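Long-range contact in agarase (Pseudoalteromonas fuliginea, PDB 6XJ9), which probably hydrolyses agarose as a glycoside hydrolase of family 50 from a marine bacterium: residues Trp366-Tyr380 with Gly392-Arg404. Numbering follows the deposited sequence. Where two conformers were deposited one is given.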
loop_
_atom_site.group_PDB
_atom_site.type_symbol
_atom_site.label_atom_id
_atom_site.label_comp_id
_atom_site.label_asym_id
_atom_site.label_seq_id
_atom_site.Cartn_x
_atom_site.Cartn_y
_atom_site.Cartn_z
ATOM N N TRP A 366 1.546 -29.884 10.145
ATOM C CA TRP A 366 2.328 -30.154 11.345
ATOM C C TRP A 366 1.546 -29.733 12.586
ATOM O O TRP A 366 1.020 -28.627 12.650
ATOM C CB TRP A 366 3.687 -29.428 11.278
ATOM C CG TRP A 366 4.472 -29.376 12.558
ATOM C CD1 TRP A 366 5.437 -30.255 12.965
ATOM C CD2 TRP A 366 4.391 -28.374 13.595
ATOM N NE1 TRP A 366 5.952 -29.879 14.178
ATOM C CE2 TRP A 366 5.326 -28.733 14.594
ATOM C CE3 TRP A 366 3.612 -27.224 13.791
ATOM C CZ2 TRP A 366 5.505 -27.977 15.755
ATOM C CZ3 TRP A 366 3.790 -26.478 14.939
ATOM C CH2 TRP A 366 4.727 -26.850 15.906
ATOM N N LEU A 367 1.474 -30.643 13.555
ATOM C CA LEU A 367 1.174 -30.323 14.938
ATOM C C LEU A 367 2.316 -30.900 15.762
ATOM O O LEU A 367 2.897 -31.905 15.363
ATOM C CB LEU A 367 -0.154 -30.983 15.321
ATOM C CG LEU A 367 -1.412 -30.374 14.706
ATOM C CD1 LEU A 367 -2.646 -31.149 15.154
ATOM C CD2 LEU A 367 -1.535 -28.903 15.082
ATOM N N PRO A 368 2.701 -30.303 16.913
ATOM C CA PRO A 368 3.777 -30.875 17.721
ATOM C C PRO A 368 3.210 -32.040 18.525
ATOM O O PRO A 368 2.007 -32.295 18.487
ATOM C CB PRO A 368 4.137 -29.717 18.656
ATOM C CG PRO A 368 2.812 -29.002 18.855
ATOM C CD PRO A 368 2.130 -29.082 17.507
ATOM N N ASP A 369 4.093 -32.768 19.215
ATOM C CA ASP A 369 3.662 -33.760 20.185
ATOM C C ASP A 369 3.648 -33.086 21.552
ATOM O O ASP A 369 4.325 -32.078 21.747
ATOM C CB ASP A 369 4.521 -35.027 20.115
ATOM C CG ASP A 369 4.296 -35.840 18.850
ATOM O OD1 ASP A 369 3.218 -35.698 18.241
ATOM O OD2 ASP A 369 5.205 -36.611 18.479
ATOM N N TYR A 370 2.869 -33.643 22.485
ATOM C CA TYR A 370 2.635 -33.017 23.779
ATOM C C TYR A 370 3.926 -32.884 24.587
ATOM O O TYR A 370 4.000 -32.053 25.490
ATOM C CB TYR A 370 1.537 -33.734 24.565
ATOM C CG TYR A 370 0.136 -33.244 24.305
ATOM C CD1 TYR A 370 -0.494 -33.467 23.088
ATOM C CD2 TYR A 370 -0.577 -32.571 25.285
ATOM C CE1 TYR A 370 -1.793 -33.034 22.848
ATOM C CE2 TYR A 370 -1.871 -32.127 25.059
ATOM C CZ TYR A 370 -2.483 -32.355 23.836
ATOM O OH TYR A 370 -3.765 -31.927 23.611
ATOM N N SER A 371 4.940 -33.690 24.250
ATOM C CA SER A 371 6.207 -33.643 24.964
ATOM C C SER A 371 7.124 -32.567 24.388
ATOM O O SER A 371 8.091 -32.189 25.035
ATOM C CB SER A 371 6.880 -34.997 24.997
ATOM O OG SER A 371 7.167 -35.447 23.681
ATOM N N ASP A 372 6.830 -32.095 23.167
ATOM C CA ASP A 372 7.593 -31.012 22.560
ATOM C C ASP A 372 7.434 -29.744 23.395
ATOM O O ASP A 372 6.425 -29.579 24.072
ATOM C CB ASP A 372 7.158 -30.737 21.115
ATOM C CG ASP A 372 7.395 -31.900 20.167
ATOM O OD1 ASP A 372 8.021 -32.883 20.598
ATOM O OD2 ASP A 372 6.953 -31.815 19.006
ATOM N N THR A 373 8.429 -28.850 23.316
ATOM C CA THR A 373 8.342 -27.516 23.894
ATOM C C THR A 373 7.047 -26.836 23.449
ATOM O O THR A 373 6.279 -26.362 24.289
ATOM C CB THR A 373 9.594 -26.688 23.566
ATOM O OG1 THR A 373 10.629 -27.178 24.415
ATOM C CG2 THR A 373 9.432 -25.202 23.807
ATOM N N LEU A 374 6.799 -26.846 22.129
ATOM C CA LEU A 374 5.667 -26.160 21.524
ATOM C C LEU A 374 4.376 -26.949 21.740
ATOM O O LEU A 374 3.303 -26.533 21.293
ATOM C CB LEU A 374 5.954 -25.935 20.036
ATOM C CG LEU A 374 7.112 -24.981 19.723
ATOM C CD1 LEU A 374 7.331 -24.872 18.224
ATOM C CD2 LEU A 374 6.899 -23.600 20.332
ATOM N N GLY A 375 4.494 -28.080 22.445
ATOM C CA GLY A 375 3.351 -28.883 22.843
ATOM C C GLY A 375 2.509 -28.208 23.924
ATOM O O GLY A 375 1.406 -28.660 24.225
ATOM N N LYS A 376 3.035 -27.124 24.507
ATOM C CA LYS A 376 2.331 -26.425 25.568
ATOM C C LYS A 376 1.213 -25.562 24.978
ATOM O O LYS A 376 0.353 -25.086 25.713
ATOM C CB LYS A 376 3.314 -25.638 26.442
ATOM C CG LYS A 376 3.994 -24.451 25.775
ATOM C CD LYS A 376 4.677 -23.502 26.759
ATOM C CE LYS A 376 5.934 -24.070 27.387
ATOM N NZ LYS A 376 6.993 -24.305 26.375
ATOM N N HIS A 377 1.214 -25.395 23.648
ATOM C CA HIS A 377 0.215 -24.578 22.974
ATOM C C HIS A 377 -1.031 -25.372 22.597
ATOM O O HIS A 377 -1.935 -24.821 21.979
ATOM C CB HIS A 377 0.847 -23.763 21.839
ATOM C CG HIS A 377 2.019 -22.998 22.348
ATOM N ND1 HIS A 377 1.888 -22.059 23.349
ATOM C CD2 HIS A 377 3.339 -23.105 22.085
ATOM C CE1 HIS A 377 3.076 -21.577 23.643
ATOM N NE2 HIS A 377 3.988 -22.210 22.885
ATOM N N PHE A 378 -1.085 -26.654 22.979
ATOM C CA PHE A 378 -2.342 -27.381 22.919
ATOM C C PHE A 378 -3.274 -26.857 24.009
ATOM O O PHE A 378 -2.833 -26.491 25.096
ATOM C CB PHE A 378 -2.147 -28.897 23.072
ATOM C CG PHE A 378 -1.656 -29.630 21.845
ATOM C CD1 PHE A 378 -2.484 -29.821 20.745
ATOM C CD2 PHE A 378 -0.372 -30.153 21.797
ATOM C CE1 PHE A 378 -2.029 -30.489 19.615
ATOM C CE2 PHE A 378 0.081 -30.823 20.667
ATOM C CZ PHE A 378 -0.745 -30.987 19.578
ATOM N N GLY A 379 -4.569 -26.813 23.688
ATOM C CA GLY A 379 -5.603 -26.467 24.650
ATOM C C GLY A 379 -6.815 -27.369 24.457
ATOM O O GLY A 379 -6.697 -28.432 23.856
ATOM N N TYR A 380 -7.965 -26.929 24.976
ATOM C CA TYR A 380 -9.201 -27.671 24.848
ATOM C C TYR A 380 -10.396 -26.719 24.886
ATOM O O TYR A 380 -10.401 -25.745 25.638
ATOM C CB TYR A 380 -9.326 -28.749 25.929
ATOM C CG TYR A 380 -10.414 -29.739 25.606
ATOM C CD1 TYR A 380 -10.155 -30.851 24.822
ATOM C CD2 TYR A 380 -11.721 -29.523 26.023
ATOM C CE1 TYR A 380 -11.159 -31.747 24.486
ATOM C CE2 TYR A 380 -12.737 -30.399 25.692
ATOM C CZ TYR A 380 -12.454 -31.515 24.919
ATOM O OH TYR A 380 -13.446 -32.379 24.587
ATOM N N GLY A 392 -13.311 -30.319 21.635
ATOM C CA GLY A 392 -12.094 -30.997 21.235
ATOM C C GLY A 392 -10.842 -30.187 21.533
ATOM O O GLY A 392 -10.903 -29.045 21.995
ATOM N N GLU A 393 -9.715 -30.833 21.247
ATOM C CA GLU A 393 -8.384 -30.277 21.358
ATOM C C GLU A 393 -8.267 -29.060 20.451
ATOM O O GLU A 393 -8.827 -29.029 19.353
ATOM C CB GLU A 393 -7.399 -31.365 20.935
ATOM C CG GLU A 393 -5.965 -30.898 20.855
ATOM C CD GLU A 393 -5.055 -32.032 20.429
ATOM O OE1 GLU A 393 -4.684 -32.832 21.303
ATOM O OE2 GLU A 393 -4.757 -32.122 19.218
ATOM N N THR A 394 -7.528 -28.053 20.931
ATOM C CA THR A 394 -7.214 -26.909 20.095
ATOM C C THR A 394 -5.698 -26.771 20.033
ATOM O O THR A 394 -4.996 -27.331 20.871
ATOM C CB THR A 394 -7.905 -25.643 20.622
ATOM O OG1 THR A 394 -7.249 -25.324 21.847
ATOM C CG2 THR A 394 -9.389 -25.834 20.875
ATOM N N TYR A 395 -5.208 -26.039 19.034
ATOM C CA TYR A 395 -3.825 -25.593 19.027
ATOM C C TYR A 395 -3.799 -24.101 18.713
ATOM O O TYR A 395 -4.673 -23.625 18.003
ATOM C CB TYR A 395 -2.976 -26.390 18.036
ATOM C CG TYR A 395 -1.497 -26.206 18.269
ATOM C CD1 TYR A 395 -0.887 -26.647 19.438
ATOM C CD2 TYR A 395 -0.713 -25.560 17.334
ATOM C CE1 TYR A 395 0.466 -26.451 19.670
ATOM C CE2 TYR A 395 0.649 -25.383 17.532
ATOM C CZ TYR A 395 1.237 -25.825 18.704
ATOM O OH TYR A 395 2.570 -25.615 18.877
ATOM N N SER A 396 -2.806 -23.388 19.261
ATOM C CA SER A 396 -2.604 -21.974 18.967
ATOM C C SER A 396 -1.287 -21.743 18.221
ATOM O O SER A 396 -0.222 -21.701 18.834
ATOM C CB SER A 396 -2.669 -21.145 20.218
ATOM O OG SER A 396 -2.490 -19.771 19.895
ATOM N N PHE A 397 -1.365 -21.555 16.897
ATOM C CA PHE A 397 -0.159 -21.309 16.121
ATOM C C PHE A 397 0.414 -19.930 16.450
ATOM O O PHE A 397 1.634 -19.738 16.400
ATOM C CB PHE A 397 -0.396 -21.530 14.622
ATOM C CG PHE A 397 -0.641 -22.964 14.215
ATOM C CD1 PHE A 397 0.419 -23.830 13.982
ATOM C CD2 PHE A 397 -1.933 -23.441 14.054
ATOM C CE1 PHE A 397 0.184 -25.148 13.618
ATOM C CE2 PHE A 397 -2.171 -24.758 13.681
ATOM C CZ PHE A 397 -1.110 -25.609 13.455
ATOM N N TYR A 398 -0.459 -18.974 16.800
ATOM C CA TYR A 398 0.039 -17.658 17.168
ATOM C C TYR A 398 0.886 -17.751 18.437
ATOM O O TYR A 398 1.986 -17.212 18.469
ATOM C CB TYR A 398 -1.063 -16.602 17.278
ATOM C CG TYR A 398 -0.521 -15.250 17.679
ATOM C CD1 TYR A 398 0.185 -14.465 16.776
ATOM C CD2 TYR A 398 -0.645 -14.785 18.981
ATOM C CE1 TYR A 398 0.714 -13.239 17.147
ATOM C CE2 TYR A 398 -0.120 -13.564 19.371
ATOM C CZ TYR A 398 0.563 -12.789 18.450
ATOM O OH TYR A 398 1.074 -11.575 18.812
ATOM N N ALA A 399 0.385 -18.447 19.463
ATOM C CA ALA A 399 1.126 -18.593 20.710
ATOM C C ALA A 399 2.421 -19.377 20.471
ATOM O O ALA A 399 3.459 -19.032 21.029
ATOM C CB ALA A 399 0.272 -19.266 21.757
ATOM N N ALA A 400 2.360 -20.435 19.646
ATOM C CA ALA A 400 3.569 -21.170 19.292
ATOM C C ALA A 400 4.609 -20.223 18.685
ATOM O O ALA A 400 5.787 -20.262 19.051
ATOM C CB ALA A 400 3.241 -22.323 18.374
ATOM N N ASN A 401 4.157 -19.349 17.781
ATOM C CA ASN A 401 5.024 -18.373 17.137
ATOM C C ASN A 401 5.653 -17.417 18.149
ATOM O O ASN A 401 6.810 -17.027 17.982
ATOM C CB ASN A 401 4.313 -17.666 15.985
ATOM C CG ASN A 401 4.085 -18.605 14.821
ATOM O OD1 ASN A 401 4.802 -19.602 14.671
ATOM N ND2 ASN A 401 3.086 -18.303 14.006
ATOM N N LEU A 402 4.889 -17.051 19.187
ATOM C CA LEU A 402 5.377 -16.148 20.222
ATOM C C LEU A 402 6.549 -16.785 20.962
ATOM O O LEU A 402 7.513 -16.099 21.307
ATOM C CB LEU A 402 4.259 -15.828 21.218
ATOM C CG LEU A 402 3.145 -14.893 20.741
ATOM C CD1 LEU A 402 2.251 -14.536 21.920
ATOM C CD2 LEU A 402 3.708 -13.626 20.111
ATOM N N GLU A 403 6.419 -18.080 21.266
ATOM C CA GLU A 403 7.462 -18.781 21.996
ATOM C C GLU A 403 8.672 -18.991 21.090
ATOM O O GLU A 403 9.809 -18.863 21.540
ATOM C CB GLU A 403 6.946 -20.101 22.559
ATOM C CG GLU A 403 7.982 -20.804 23.419
ATOM C CD GLU A 403 7.480 -22.044 24.131
ATOM O OE1 GLU A 403 6.388 -22.526 23.781
ATOM O OE2 GLU A 403 8.185 -22.520 25.037
ATOM N N ARG A 404 8.420 -19.282 19.806
ATOM C CA ARG A 404 9.500 -19.401 18.837
ATOM C C ARG A 404 10.247 -18.069 18.741
ATOM O O ARG A 404 11.471 -18.042 18.635
ATOM C CB ARG A 404 8.956 -19.840 17.471
ATOM C CG ARG A 404 8.680 -21.334 17.352
ATOM C CD ARG A 404 8.518 -21.796 15.910
ATOM N NE ARG A 404 7.118 -21.734 15.558
ATOM C CZ ARG A 404 6.377 -22.700 15.018
ATOM N NH1 ARG A 404 6.896 -23.873 14.682
ATOM N NH2 ARG A 404 5.098 -22.461 14.789
HETATM O O HOH W 1 -4.836 -24.124 22.008
#
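Tyr395 is the knob of this contact, and the segment Trp366-His377 wraps round it to make the hollow. Pro368 lies over one face of its ring, CD 3.9 Å from the centroid in a CH-pi contact, while Leu367 CD2 fills the groove where Tyr395 packs on the face of Phe397, touching Phe397 CZ and Tyr395 CD2. The ring is carried into the hollow because CG stands anti to the backbone N (chi1 -165°), and Tyr395 OH donates to Leu374 O (2.7 Å). The ring's edge meets the face of Phe378 in a T-shaped pair, planes at 58°; the other face of Phe378 rests against Tyr370, whose hydroxyl donates to Glu393 OE1 (2.6 Å), also paired with Arg353. A leucine at Tyr395 would probably leave Leu374 O without this donor and open a gap beneath Pro368. The beta hairpin of strands 378-381 and 392-395 forms one margin of a four-stranded antiparallel sheet; Gly379 and Thr394 form its hydrogen-bonded pair, and Ser396 N-caps the helix that follows. Against that helix His377 lies flat, its ring over the backbone of Ala399 and Ala400, and NE2 donates to Glu403 OE1 (2.6 Å), nearly along the C-O axis. Lys376, bent at chi3 and chi4, curls round to Glu403 OE2, a salt bridge through its syn lone pair, while Leu374 CD1 sits over the guanidinium face of Arg404, which also bonds Glu225 O.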